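Local coordinates for tungstate ABC transporter, periplasmic tungstate-binding protein (Geobacter sulfurreducens, PDB 3LR1) that probably captures tungstate in the periplasm and hands it to a membrane-bound ABC transporter for uptake into the cell, at residues Arg6-Thr11 with Asp54-Phe59; Asp72-Asn77 with Lys207-Val212; Lys79-Asn84 with Lys231-Tyr236; Ile201-Pro206 with Lys219-Val224. All blocks are in the same frame, centred on the assembly; numbering follows the deposited sequence.

Contact 1: Arg6-Thr11 with Asp54-Phe59; sequences RLKMST and DVDVVF
D56 grips K8 by both its N-H and its C=O, which face the same neighbouring segment. With CG beside its own backbone N (chi1 -51°), the carboxylate folds back so that OD2 accepts K8 N through its anti lone pair, 2.9 Å away and nearly straight at 167°. The D56 amide donates to K8 O, which takes V57 N as a second donor. A water joins OD2 to R6 O, while OD1 receives K213 N. L7 lays CD1 across the D56 methylene, 3.5 Å from CB. The K8 chain bends at chi3 and brings NZ to D54 O at 2.8 Å. M9 and F59 run alongside with their ends turned alike; M9 SE sits obliquely 5.5 Å from the F59 ring centroid, a Met-aromatic contact. T11 gives its hydroxyl proton to F59 O (OG1 to O, 2.7 Å). On the other face, S10 OG touches V58 CG2 at 3.5 Å and bonds to A46 O. S10 N to V57 O and F59 N to S10 O complete a parallel ladder. Strand 6-12 runs between strands 35-41 and 57-60, the 2-1-3 order of the alpha/beta lobe in type II periplasmic binding proteins.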
loop_
_atom_site.group_PDB
_atom_site.type_symbol
_atom_site.label_atom_id
_atom_site.label_comp_id
_atom_site.label_asym_id
_atom_site.label_seq_id
_atom_site.Cartn_x
_atom_site.Cartn_y
_atom_site.Cartn_z
ATOM N N ARG A 6 3.772 -11.338 21.878
ATOM C CA ARG A 6 3.982 -10.773 20.568
ATOM C C ARG A 6 2.750 -11.046 19.724
ATOM O O ARG A 6 2.134 -12.085 19.853
ATOM C CB ARG A 6 5.209 -11.413 19.874
ATOM C CG ARG A 6 6.413 -11.623 20.884
ATOM C CD ARG A 6 7.763 -11.938 20.185
ATOM N NE ARG A 6 8.237 -10.743 19.550
ATOM C CZ ARG A 6 9.322 -10.059 19.827
ATOM N NH1 ARG A 6 10.175 -10.404 20.766
ATOM N NH2 ARG A 6 9.553 -8.994 19.111
ATOM N N LEU A 7 2.383 -10.073 18.912
ATOM C CA LEU A 7 1.302 -10.177 17.931
ATOM C C LEU A 7 2.014 -10.000 16.617
ATOM O O LEU A 7 2.785 -9.048 16.477
ATOM C CB LEU A 7 0.330 -9.001 18.137
ATOM C CG LEU A 7 -0.813 -8.896 17.148
ATOM C CD1 LEU A 7 -1.795 -10.039 17.336
ATOM C CD2 LEU A 7 -1.495 -7.494 17.345
ATOM N N LYS A 8 1.724 -10.856 15.649
ATOM C CA LYS A 8 2.397 -10.838 14.317
ATOM C C LYS A 8 1.425 -10.281 13.282
ATOM O O LYS A 8 0.314 -10.701 13.192
ATOM C CB LYS A 8 2.795 -12.237 13.933
ATOM C CG LYS A 8 4.052 -12.711 14.762
ATOM C CD LYS A 8 4.644 -13.963 14.113
ATOM C CE LYS A 8 4.008 -15.197 14.655
ATOM N NZ LYS A 8 4.454 -16.455 13.848
HETATM N N MSE A 9 1.830 -9.269 12.579
HETATM C CA MSE A 9 1.052 -8.653 11.536
HETATM C C MSE A 9 1.807 -8.774 10.204
HETATM O O MSE A 9 2.960 -8.322 10.061
HETATM C CB MSE A 9 0.823 -7.183 11.844
HETATM C CG MSE A 9 0.081 -6.432 10.806
HETATM SE SE MSE A 9 -0.209 -4.604 11.477
HETATM C CE MSE A 9 1.226 -3.945 10.564
ATOM N N SER A 10 1.151 -9.327 9.204
ATOM C CA SER A 10 1.739 -9.275 7.850
ATOM C C SER A 10 1.209 -8.040 7.142
ATOM O O SER A 10 0.047 -7.635 7.325
ATOM C CB SER A 10 1.471 -10.523 6.999
ATOM O OG SER A 10 0.101 -10.612 6.699
ATOM N N THR A 11 2.089 -7.450 6.353
ATOM C CA THR A 11 1.796 -6.234 5.567
ATOM C C THR A 11 2.691 -6.189 4.350
ATOM O O THR A 11 3.452 -7.147 4.073
ATOM C CB THR A 11 1.897 -4.963 6.398
ATOM O OG1 THR A 11 1.277 -3.848 5.712
ATOM C CG2 THR A 11 3.282 -4.619 6.844
ATOM N N ASP A 54 0.444 -18.200 10.174
ATOM C CA ASP A 54 1.777 -17.809 10.676
ATOM C C ASP A 54 1.811 -16.362 11.122
ATOM O O ASP A 54 2.829 -15.913 11.647
ATOM C CB ASP A 54 2.900 -18.079 9.625
ATOM C CG ASP A 54 3.292 -19.546 9.554
ATOM O OD1 ASP A 54 3.805 -20.042 10.592
ATOM O OD2 ASP A 54 3.095 -20.242 8.520
ATOM N N VAL A 55 0.728 -15.613 10.853
ATOM C CA VAL A 55 0.512 -14.323 11.478
ATOM C C VAL A 55 -0.879 -14.249 12.084
ATOM O O VAL A 55 -1.742 -15.092 11.806
ATOM C CB VAL A 55 0.690 -13.162 10.479
ATOM C CG1 VAL A 55 2.181 -13.104 10.004
ATOM C CG2 VAL A 55 -0.323 -13.265 9.260
ATOM N N ASP A 56 -1.108 -13.230 12.927
ATOM C CA ASP A 56 -2.409 -13.064 13.625
ATOM C C ASP A 56 -3.337 -11.992 12.973
ATOM O O ASP A 56 -4.555 -12.003 13.146
ATOM C CB ASP A 56 -2.096 -12.673 15.069
ATOM C CG ASP A 56 -1.092 -13.597 15.734
ATOM O OD1 ASP A 56 -1.456 -14.803 15.926
ATOM O OD2 ASP A 56 0.025 -13.107 16.102
ATOM N N VAL A 57 -2.708 -11.049 12.261
ATOM C CA VAL A 57 -3.390 -9.947 11.598
ATOM C C VAL A 57 -2.780 -9.703 10.237
ATOM O O VAL A 57 -1.568 -9.866 10.067
ATOM C CB VAL A 57 -3.236 -8.681 12.458
ATOM C CG1 VAL A 57 -3.944 -7.488 11.818
ATOM C CG2 VAL A 57 -3.837 -8.865 13.758
ATOM N N VAL A 58 -3.615 -9.324 9.263
ATOM C CA VAL A 58 -3.167 -8.968 7.951
ATOM C C VAL A 58 -3.577 -7.545 7.698
ATOM O O VAL A 58 -4.737 -7.216 7.902
ATOM C CB VAL A 58 -3.739 -9.954 6.853
ATOM C CG1 VAL A 58 -3.360 -9.518 5.473
ATOM C CG2 VAL A 58 -3.263 -11.386 7.116
ATOM N N PHE A 59 -2.658 -6.732 7.170
ATOM C CA PHE A 59 -2.948 -5.301 6.896
ATOM C C PHE A 59 -2.420 -4.944 5.499
ATOM O O PHE A 59 -1.199 -4.793 5.289
ATOM C CB PHE A 59 -2.313 -4.432 7.974
ATOM C CG PHE A 59 -2.491 -2.947 7.778
ATOM C CD1 PHE A 59 -3.711 -2.391 7.664
ATOM C CD2 PHE A 59 -1.417 -2.136 7.730
ATOM C CE1 PHE A 59 -3.889 -1.002 7.564
ATOM C CE2 PHE A 59 -1.570 -0.732 7.623
ATOM C CZ PHE A 59 -2.819 -0.197 7.526
HETATM O O HOH W 1 1.914 -14.115 17.504
#

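Contact 2: Asp72-Asn77 with Lys207-Val212; sequences DGFGVN and KKFPHV
K208 lays the aliphatic part of its chain against F74 and the backbone of G73, and these three residues supply most of the buried surface. Extended through chi3, the K208 chain brings CD obliquely to the F74 ring, 3.3 Å from F74 CD1, and sets CE 3.2 Å from D72 O and 3.4 Å from G73 O. The carbon next to the ammonium thus faces two carbonyl oxygens, a setting that is probably mildly favourable electrostatically, and a bend at chi4 (-66°) then turns NZ. G73 has a positive phi of 89°, and a side chain on it would strike K208 CE as well as the preceding carbonyl. F209 adds a looser aromatic touch, its CE2 4.3 Å from F74 CD1. With F74 cut back to an alanine, the K208 methylenes would probably lose their apolar cover and a gap would open in front of F209. N205 ties the two sides further, donating through ND2 to G73 O and pairing with the F74 backbone. F209 itself starts a type I turn ending at V212. The glycine closes helix 63-71 in a Schellman motif, a common helix C-cap, here covered at the surface by a lysine chain.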
loop_
_atom_site.group_PDB
_atom_site.type_symbol
_atom_site.label_atom_id
_atom_site.label_comp_id
_atom_site.label_asym_id
_atom_site.label_seq_id
_atom_site.Cartn_x
_atom_site.Cartn_y
_atom_site.Cartn_z
ATOM N N ASP A 72 -12.957 -16.883 1.854
ATOM C CA ASP A 72 -12.312 -18.161 2.092
ATOM C C ASP A 72 -12.258 -18.565 3.567
ATOM O O ASP A 72 -11.855 -19.680 3.887
ATOM C CB ASP A 72 -10.876 -18.114 1.556
ATOM C CG ASP A 72 -10.776 -18.208 0.050
ATOM O OD1 ASP A 72 -11.766 -18.448 -0.698
ATOM O OD2 ASP A 72 -9.629 -18.014 -0.413
ATOM N N GLY A 73 -12.707 -17.698 4.464
ATOM C CA GLY A 73 -12.763 -18.023 5.862
ATOM C C GLY A 73 -11.509 -17.707 6.634
ATOM O O GLY A 73 -11.462 -17.981 7.830
ATOM N N PHE A 74 -10.478 -17.176 5.992
ATOM C CA PHE A 74 -9.200 -16.968 6.717
ATOM C C PHE A 74 -9.171 -15.729 7.560
ATOM O O PHE A 74 -8.475 -15.688 8.528
ATOM C CB PHE A 74 -8.030 -16.891 5.757
ATOM C CG PHE A 74 -7.796 -18.176 5.033
ATOM C CD1 PHE A 74 -7.457 -19.338 5.744
ATOM C CD2 PHE A 74 -7.866 -18.241 3.681
ATOM C CE1 PHE A 74 -7.250 -20.543 5.070
ATOM C CE2 PHE A 74 -7.689 -19.478 2.995
ATOM C CZ PHE A 74 -7.370 -20.600 3.692
ATOM N N GLY A 75 -9.859 -14.701 7.092
ATOM C CA GLY A 75 -9.870 -13.429 7.731
ATOM C C GLY A 75 -11.263 -13.094 8.253
ATOM O O GLY A 75 -12.322 -13.314 7.594
ATOM N N VAL A 76 -11.280 -12.477 9.403
ATOM C CA VAL A 76 -12.527 -12.113 10.014
ATOM C C VAL A 76 -12.480 -10.688 10.542
ATOM O O VAL A 76 -11.407 -10.134 10.861
ATOM C CB VAL A 76 -12.924 -13.127 11.096
ATOM C CG1 VAL A 76 -13.420 -14.485 10.448
ATOM C CG2 VAL A 76 -11.778 -13.319 12.051
ATOM N N ASN A 77 -13.661 -10.065 10.556
ATOM C CA ASN A 77 -13.846 -8.729 11.124
ATOM C C ASN A 77 -12.978 -7.638 10.461
ATOM O O ASN A 77 -12.378 -6.717 11.143
ATOM C CB ASN A 77 -13.657 -8.804 12.647
ATOM C CG ASN A 77 -14.774 -9.633 13.379
ATOM O OD1 ASN A 77 -14.494 -10.345 14.342
ATOM N ND2 ASN A 77 -15.985 -9.568 12.904
ATOM N N LYS A 207 -11.053 -20.034 14.281
ATOM C CA LYS A 207 -11.737 -21.315 13.946
ATOM C C LYS A 207 -10.880 -22.143 12.968
ATOM O O LYS A 207 -10.969 -23.358 12.980
ATOM C CB LYS A 207 -13.131 -21.114 13.369
ATOM C CG LYS A 207 -14.122 -20.333 14.246
ATOM C CD LYS A 207 -14.004 -20.601 15.737
ATOM C CE LYS A 207 -14.518 -21.938 16.143
ATOM N NZ LYS A 207 -15.509 -21.901 17.344
ATOM N N LYS A 208 -10.100 -21.489 12.113
ATOM C CA LYS A 208 -9.160 -22.195 11.242
ATOM C C LYS A 208 -7.848 -22.453 11.939
ATOM O O LYS A 208 -7.226 -23.517 11.752
ATOM C CB LYS A 208 -8.905 -21.435 9.953
ATOM C CG LYS A 208 -9.979 -21.687 8.887
ATOM C CD LYS A 208 -9.534 -21.184 7.516
ATOM C CE LYS A 208 -10.690 -21.090 6.570
ATOM N NZ LYS A 208 -11.248 -22.421 6.266
ATOM N N PHE A 209 -7.384 -21.493 12.713
ATOM C CA PHE A 209 -6.083 -21.636 13.364
ATOM C C PHE A 209 -6.245 -21.313 14.823
ATOM O O PHE A 209 -6.158 -20.166 15.208
ATOM C CB PHE A 209 -5.019 -20.777 12.673
ATOM C CG PHE A 209 -4.743 -21.207 11.255
ATOM C CD1 PHE A 209 -4.038 -22.361 10.998
ATOM C CD2 PHE A 209 -5.181 -20.458 10.189
ATOM C CE1 PHE A 209 -3.791 -22.764 9.696
ATOM C CE2 PHE A 209 -4.898 -20.853 8.880
ATOM C CZ PHE A 209 -4.282 -22.015 8.654
ATOM N N PRO A 210 -6.487 -22.347 15.673
ATOM C CA PRO A 210 -6.836 -21.966 17.056
ATOM C C PRO A 210 -5.705 -21.294 17.912
ATOM O O PRO A 210 -5.999 -20.721 18.972
ATOM C CB PRO A 210 -7.362 -23.276 17.685
ATOM C CG PRO A 210 -6.910 -24.367 16.776
ATOM C CD PRO A 210 -6.565 -23.794 15.424
ATOM N N HIS A 211 -4.458 -21.383 17.480
ATOM C CA HIS A 211 -3.347 -20.777 18.221
ATOM C C HIS A 211 -3.073 -19.320 17.848
ATOM O O HIS A 211 -2.229 -18.675 18.434
ATOM C CB HIS A 211 -2.098 -21.613 18.051
ATOM C CG HIS A 211 -2.319 -23.046 18.409
ATOM N ND1 HIS A 211 -1.956 -24.089 17.583
ATOM C CD2 HIS A 211 -2.981 -23.597 19.455
ATOM C CE1 HIS A 211 -2.329 -25.231 18.140
ATOM N NE2 HIS A 211 -2.977 -24.958 19.262
ATOM N N VAL A 212 -3.797 -18.781 16.880
ATOM C CA VAL A 212 -3.626 -17.393 16.559
ATOM C C VAL A 212 -4.052 -16.497 17.786
ATOM O O VAL A 212 -4.917 -16.914 18.628
ATOM C CB VAL A 212 -4.469 -17.178 15.342
ATOM C CG1 VAL A 212 -5.432 -16.145 15.501
ATOM C CG2 VAL A 212 -3.604 -17.350 14.024
#

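Contact 3: Lys79-Asn84 with Lys231-Tyr236; sequences KDVMYN and KIISDY
Strand 79-83 and helix 231-235 run in roughly the same direction, 28° apart with axes 8.9 Å from each other, and their CA atoms come nearest at Y83 and I233. I233 has the largest share of the contact and divides its branches. CG1 stands beside the backbone N (chi1 -66°) and leads CD1 to V81 CG1 at 3.8 Å, the two side chains crossing at about a right angle. CG2 goes the other way, lying 3.5 Å from M82 O and 3.8 Å from Y83 CB and slanting against the first part of the tyrosine ring. At the far end of that ring, Y83 OH comes up to the edge of the Y236 ring, near its plane and 3.7 Å from CD2. Both phenols turn to S18, Y83 OH pairing with its OG and Y236 OH with its backbone O; the Y236 bond ties the chain terminus to helix 13-18. N84 CB covers one face of the Y83 ring, 3.6 Å above its centre. V81 also packs on Y199 and I201 of antiparallel strand 197-204, while I233 reaches V224 and L24, so the final helix packs on the sheet and against helices 214-224 and 20-32.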
loop_
_atom_site.group_PDB
_atom_site.type_symbol
_atom_site.label_atom_id
_atom_site.label_comp_id
_atom_site.label_asym_id
_atom_site.label_seq_id
_atom_site.Cartn_x
_atom_site.Cartn_y
_atom_site.Cartn_z
ATOM N N LYS A 79 -11.811 -4.424 8.736
ATOM C CA LYS A 79 -12.166 -3.019 8.823
ATOM C C LYS A 79 -11.337 -2.183 7.876
ATOM O O LYS A 79 -10.134 -2.410 7.699
ATOM C CB LYS A 79 -12.039 -2.521 10.271
ATOM C CG LYS A 79 -13.110 -3.031 11.224
ATOM C CD LYS A 79 -14.270 -2.042 11.347
ATOM C CE LYS A 79 -13.876 -0.671 12.059
ATOM N NZ LYS A 79 -14.657 0.616 11.623
ATOM N N ASP A 80 -11.975 -1.196 7.266
ATOM C CA ASP A 80 -11.300 -0.219 6.458
ATOM C C ASP A 80 -10.492 0.664 7.358
ATOM O O ASP A 80 -10.981 1.136 8.417
ATOM C CB ASP A 80 -12.298 0.751 5.747
ATOM C CG ASP A 80 -12.958 0.160 4.489
ATOM O OD1 ASP A 80 -12.465 -0.819 3.913
ATOM O OD2 ASP A 80 -13.988 0.742 4.042
ATOM N N VAL A 81 -9.297 0.964 6.887
ATOM C CA VAL A 81 -8.395 1.889 7.493
ATOM C C VAL A 81 -8.057 2.894 6.395
ATOM O O VAL A 81 -7.294 2.610 5.446
ATOM C CB VAL A 81 -7.121 1.206 7.993
ATOM C CG1 VAL A 81 -6.133 2.262 8.480
ATOM C CG2 VAL A 81 -7.454 0.199 9.042
HETATM N N MSE A 82 -8.682 4.069 6.509
HETATM C CA MSE A 82 -8.582 5.057 5.466
HETATM C C MSE A 82 -7.263 5.705 5.661
HETATM O O MSE A 82 -7.026 6.383 6.660
HETATM C CB MSE A 82 -9.723 6.075 5.551
HETATM C CG MSE A 82 -11.124 5.411 5.266
HETATM SE SE MSE A 82 -11.332 4.764 3.383
HETATM C CE MSE A 82 -11.722 3.079 4.005
ATOM N N TYR A 83 -6.388 5.527 4.682
ATOM C CA TYR A 83 -5.063 6.118 4.786
ATOM C C TYR A 83 -4.451 6.222 3.434
ATOM O O TYR A 83 -4.696 5.380 2.576
ATOM C CB TYR A 83 -4.163 5.257 5.689
ATOM C CG TYR A 83 -2.717 5.604 5.581
ATOM C CD1 TYR A 83 -2.283 6.863 5.895
ATOM C CD2 TYR A 83 -1.790 4.663 5.184
ATOM C CE1 TYR A 83 -0.918 7.228 5.782
ATOM C CE2 TYR A 83 -0.416 4.989 5.073
ATOM C CZ TYR A 83 -0.001 6.293 5.360
ATOM O OH TYR A 83 1.314 6.709 5.255
ATOM N N ASN A 84 -3.638 7.248 3.242
ATOM C CA ASN A 84 -2.798 7.379 2.100
ATOM C C ASN A 84 -3.542 7.774 0.824
ATOM O O ASN A 84 -4.833 7.719 0.770
ATOM C CB ASN A 84 -2.065 6.056 1.880
ATOM C CG ASN A 84 -0.615 6.229 1.402
ATOM O OD1 ASN A 84 -0.203 7.285 0.917
ATOM N ND2 ASN A 84 0.128 5.144 1.460
ATOM N N LYS A 231 -6.515 9.454 14.857
ATOM C CA LYS A 231 -5.813 10.695 15.001
ATOM C C LYS A 231 -4.369 10.577 14.560
ATOM O O LYS A 231 -3.841 11.461 13.917
ATOM C CB LYS A 231 -5.878 11.214 16.440
ATOM C CG LYS A 231 -5.421 12.639 16.496
ATOM C CD LYS A 231 -5.508 13.182 17.922
ATOM C CE LYS A 231 -4.510 14.335 18.170
ATOM N NZ LYS A 231 -3.727 14.115 19.466
ATOM N N ILE A 232 -3.715 9.475 14.883
ATOM C CA ILE A 232 -2.357 9.298 14.442
ATOM C C ILE A 232 -2.311 9.195 12.919
ATOM O O ILE A 232 -1.428 9.789 12.269
ATOM C CB ILE A 232 -1.724 8.015 15.063
ATOM C CG1 ILE A 232 -1.477 8.272 16.563
ATOM C CG2 ILE A 232 -0.432 7.652 14.275
ATOM C CD1 ILE A 232 -1.050 7.042 17.388
ATOM N N ILE A 233 -3.266 8.440 12.361
ATOM C CA ILE A 233 -3.272 8.200 10.913
ATOM C C ILE A 233 -3.554 9.504 10.197
ATOM O O ILE A 233 -2.936 9.792 9.167
ATOM C CB ILE A 233 -4.288 7.090 10.528
ATOM C CG1 ILE A 233 -3.813 5.743 11.116
ATOM C CG2 ILE A 233 -4.511 7.006 8.999
ATOM C CD1 ILE A 233 -4.926 4.694 11.133
ATOM N N SER A 234 -4.475 10.300 10.734
ATOM C CA SER A 234 -4.808 11.580 10.079
ATOM C C SER A 234 -3.725 12.641 10.284
ATOM O O SER A 234 -3.567 13.487 9.417
ATOM C CB SER A 234 -6.151 12.130 10.549
ATOM O OG SER A 234 -5.967 12.670 11.837
ATOM N N ASP A 235 -2.981 12.584 11.403
ATOM C CA ASP A 235 -1.868 13.536 11.699
ATOM C C ASP A 235 -0.573 13.165 10.969
ATOM O O ASP A 235 0.318 13.962 10.863
ATOM C CB ASP A 235 -1.523 13.552 13.203
ATOM C CG ASP A 235 -2.497 14.388 14.050
ATOM O OD1 ASP A 235 -3.568 14.762 13.539
ATOM O OD2 ASP A 235 -2.172 14.644 15.252
ATOM N N TYR A 236 -0.491 11.941 10.471
ATOM C CA TYR A 236 0.779 11.377 10.060
ATOM C C TYR A 236 1.351 12.094 8.823
ATOM O O TYR A 236 0.669 12.182 7.778
ATOM C CB TYR A 236 0.651 9.863 9.798
ATOM C CG TYR A 236 1.977 9.304 9.443
ATOM C CD1 TYR A 236 3.023 9.402 10.333
ATOM C CD2 TYR A 236 2.233 8.757 8.186
ATOM C CE1 TYR A 236 4.323 8.966 9.999
ATOM C CE2 TYR A 236 3.485 8.281 7.878
ATOM C CZ TYR A 236 4.547 8.400 8.761
ATOM O OH TYR A 236 5.830 7.893 8.410
#

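Contact 4: Ile201-Pro206 with Lys219-Val224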
loop_
_atom_site.group_PDB
_atom_site.type_symbol
_atom_site.label_atom_id
_atom_site.label_comp_id
_atom_site.label_asym_id
_atom_site.label_seq_id
_atom_site.Cartn_x
_atom_site.Cartn_y
_atom_site.Cartn_z
ATOM N N ILE A 201 -7.648 -4.121 7.376
ATOM C CA ILE A 201 -7.021 -4.759 8.510
ATOM C C ILE A 201 -7.974 -5.880 8.943
ATOM O O ILE A 201 -9.181 -5.653 9.040
ATOM C CB ILE A 201 -6.642 -3.749 9.653
ATOM C CG1 ILE A 201 -5.686 -4.447 10.627
ATOM C CG2 ILE A 201 -7.892 -3.139 10.367
ATOM C CD1 ILE A 201 -4.967 -3.485 11.619
HETATM N N MSE A 202 -7.437 -7.094 9.129
HETATM C CA MSE A 202 -8.264 -8.313 9.313
HETATM C C MSE A 202 -7.560 -9.209 10.304
HETATM O O MSE A 202 -6.333 -9.259 10.319
HETATM C CB MSE A 202 -8.432 -9.089 8.000
HETATM C CG MSE A 202 -8.967 -8.320 6.880
HETATM SE SE MSE A 202 -8.777 -9.272 5.218
HETATM C CE MSE A 202 -6.917 -9.217 4.707
ATOM N N ALA A 203 -8.340 -9.892 11.125
ATOM C CA ALA A 203 -7.856 -10.885 12.065
ATOM C C ALA A 203 -7.903 -12.246 11.379
ATOM O O ALA A 203 -8.887 -12.566 10.646
ATOM C CB ALA A 203 -8.691 -10.855 13.346
ATOM N N VAL A 204 -6.838 -13.036 11.594
ATOM C CA VAL A 204 -6.733 -14.407 11.122
ATOM C C VAL A 204 -7.710 -15.229 11.980
ATOM O O VAL A 204 -7.761 -15.083 13.227
ATOM C CB VAL A 204 -5.315 -14.948 11.232
ATOM C CG1 VAL A 204 -5.275 -16.437 10.869
ATOM C CG2 VAL A 204 -4.401 -14.157 10.271
ATOM N N ASN A 205 -8.506 -16.044 11.315
ATOM C CA ASN A 205 -9.650 -16.731 11.959
ATOM C C ASN A 205 -9.219 -17.862 12.891
ATOM O O ASN A 205 -8.687 -18.858 12.442
ATOM C CB ASN A 205 -10.563 -17.257 10.865
ATOM C CG ASN A 205 -11.829 -17.810 11.382
ATOM O OD1 ASN A 205 -12.036 -17.884 12.588
ATOM N ND2 ASN A 205 -12.684 -18.251 10.481
ATOM N N PRO A 206 -9.454 -17.716 14.195
ATOM C CA PRO A 206 -9.049 -18.810 15.098
ATOM C C PRO A 206 -9.878 -20.085 14.940
ATOM O O PRO A 206 -9.463 -21.122 15.452
ATOM C CB PRO A 206 -9.291 -18.234 16.485
ATOM C CG PRO A 206 -10.351 -17.143 16.274
ATOM C CD PRO A 206 -10.150 -16.620 14.896
ATOM N N LYS A 219 -8.096 -6.409 19.528
ATOM C CA LYS A 219 -7.745 -5.158 20.204
ATOM C C LYS A 219 -7.007 -4.222 19.317
ATOM O O LYS A 219 -7.266 -3.013 19.334
ATOM C CB LYS A 219 -7.002 -5.410 21.461
ATOM C CG LYS A 219 -7.901 -5.884 22.594
ATOM C CD LYS A 219 -7.052 -6.497 23.706
ATOM C CE LYS A 219 -7.868 -6.758 24.937
ATOM N NZ LYS A 219 -7.109 -7.717 25.824
ATOM N N LEU A 220 -6.102 -4.787 18.504
ATOM C CA LEU A 220 -5.375 -3.997 17.549
ATOM C C LEU A 220 -6.303 -3.340 16.548
ATOM O O LEU A 220 -6.175 -2.117 16.277
ATOM C CB LEU A 220 -4.265 -4.779 16.869
ATOM C CG LEU A 220 -3.449 -3.945 15.874
ATOM C CD1 LEU A 220 -2.607 -2.798 16.582
ATOM C CD2 LEU A 220 -2.514 -4.848 15.029
ATOM N N ILE A 221 -7.241 -4.114 15.997
ATOM C CA ILE A 221 -8.129 -3.563 15.009
ATOM C C ILE A 221 -9.005 -2.443 15.624
ATOM O O ILE A 221 -9.211 -1.403 15.010
ATOM C CB ILE A 221 -9.032 -4.662 14.369
ATOM C CG1 ILE A 221 -8.133 -5.626 13.550
ATOM C CG2 ILE A 221 -10.108 -3.964 13.508
ATOM C CD1 ILE A 221 -8.859 -6.891 12.929
ATOM N N ASP A 222 -9.495 -2.659 16.819
ATOM C CA ASP A 222 -10.292 -1.645 17.559
ATOM C C ASP A 222 -9.488 -0.363 17.766
ATOM O O ASP A 222 -10.000 0.750 17.658
ATOM C CB ASP A 222 -10.763 -2.208 18.922
ATOM C CG ASP A 222 -11.891 -3.300 18.792
ATOM O OD1 ASP A 222 -12.519 -3.439 17.716
ATOM O OD2 ASP A 222 -12.168 -4.022 19.790
ATOM N N TYR A 223 -8.201 -0.566 18.035
ATOM C CA TYR A 223 -7.285 0.532 18.289
ATOM C C TYR A 223 -7.049 1.365 17.063
ATOM O O TYR A 223 -7.183 2.585 17.111
ATOM C CB TYR A 223 -5.967 0.058 18.945
ATOM C CG TYR A 223 -4.887 1.135 18.856
ATOM C CD1 TYR A 223 -4.855 2.233 19.715
ATOM C CD2 TYR A 223 -3.910 1.036 17.907
ATOM C CE1 TYR A 223 -3.833 3.209 19.601
ATOM C CE2 TYR A 223 -2.921 2.005 17.779
ATOM C CZ TYR A 223 -2.900 3.067 18.609
ATOM O OH TYR A 223 -1.955 3.987 18.410
ATOM N N VAL A 224 -6.647 0.714 15.990
ATOM C CA VAL A 224 -6.346 1.342 14.727
ATOM C C VAL A 224 -7.566 2.080 14.192
ATOM O O VAL A 224 -7.436 3.121 13.685
ATOM C CB VAL A 224 -5.774 0.290 13.737
ATOM C CG1 VAL A 224 -5.656 0.839 12.412
ATOM C CG2 VAL A 224 -4.379 -0.264 14.252
#
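Strand 201-204 and helix 219-224 run almost exactly antiparallel, at 170°, with axes 8.8 Å apart and their closest CA atoms at I201 and I221. This is a helix laid over a sheet in the alpha/beta lobe of a periplasmic binding protein: the chain leaves the strand, passes through a loop and returns along the sheet as helix 214-224. No hydrogen bond crosses the interface, which is built from aliphatic branches. I201 and I221 pass head to tail, and their CG2 methyls approach to 3.9 Å. I201 has CG1 anti to its backbone N (chi1 -166°), which sends CD1 toward L220 and V224, 4.4 Å from L220 CD2 and 4.2 Å from V224 CG2. One isoleucine thus meets three helix residues that share a single face of the helix. M202 is turned to the opposite side of the sheet, where it packs on R78, whereas A203 adds its methyl to the helix side. V81 of the adjoining strand covers both I201 and V224, and F28 of helix 20-32 lies against L220. Were I221 a glycine, a gap above A203 is likely to open, and the branches of I201 would lose their main partner on the helix. The I221 chain is straight at chi2 (175°), and its CD1 presses on the strand backbone itself, 3.7 Å from M202 C and 3.5 Å from A203 N.

Overall arrangement
The four contacts illustrate how chemistry follows position in an alpha/beta lobe. Contacts 1, 3 and 4 are buried and contact 2 lies at the surface, yet all reach one sheet. Contact 1 joins strand to strand, chiefly by hydrogen bonds, whereas contacts 3 and 4 set helices on strands through apolar branches; contact 2 rests on a lysine chain and oblique aromatic touches. Strand 197-204, central to contact 4, links the set: V58 N bonds to M202 O at 2.9 Å, V76 N to A203 O at 2.7 Å, and K79 N to I201 O at 2.9 Å. Contact 4 is nested within the loop closed by contact 3, and V81 packs against residues of both helices.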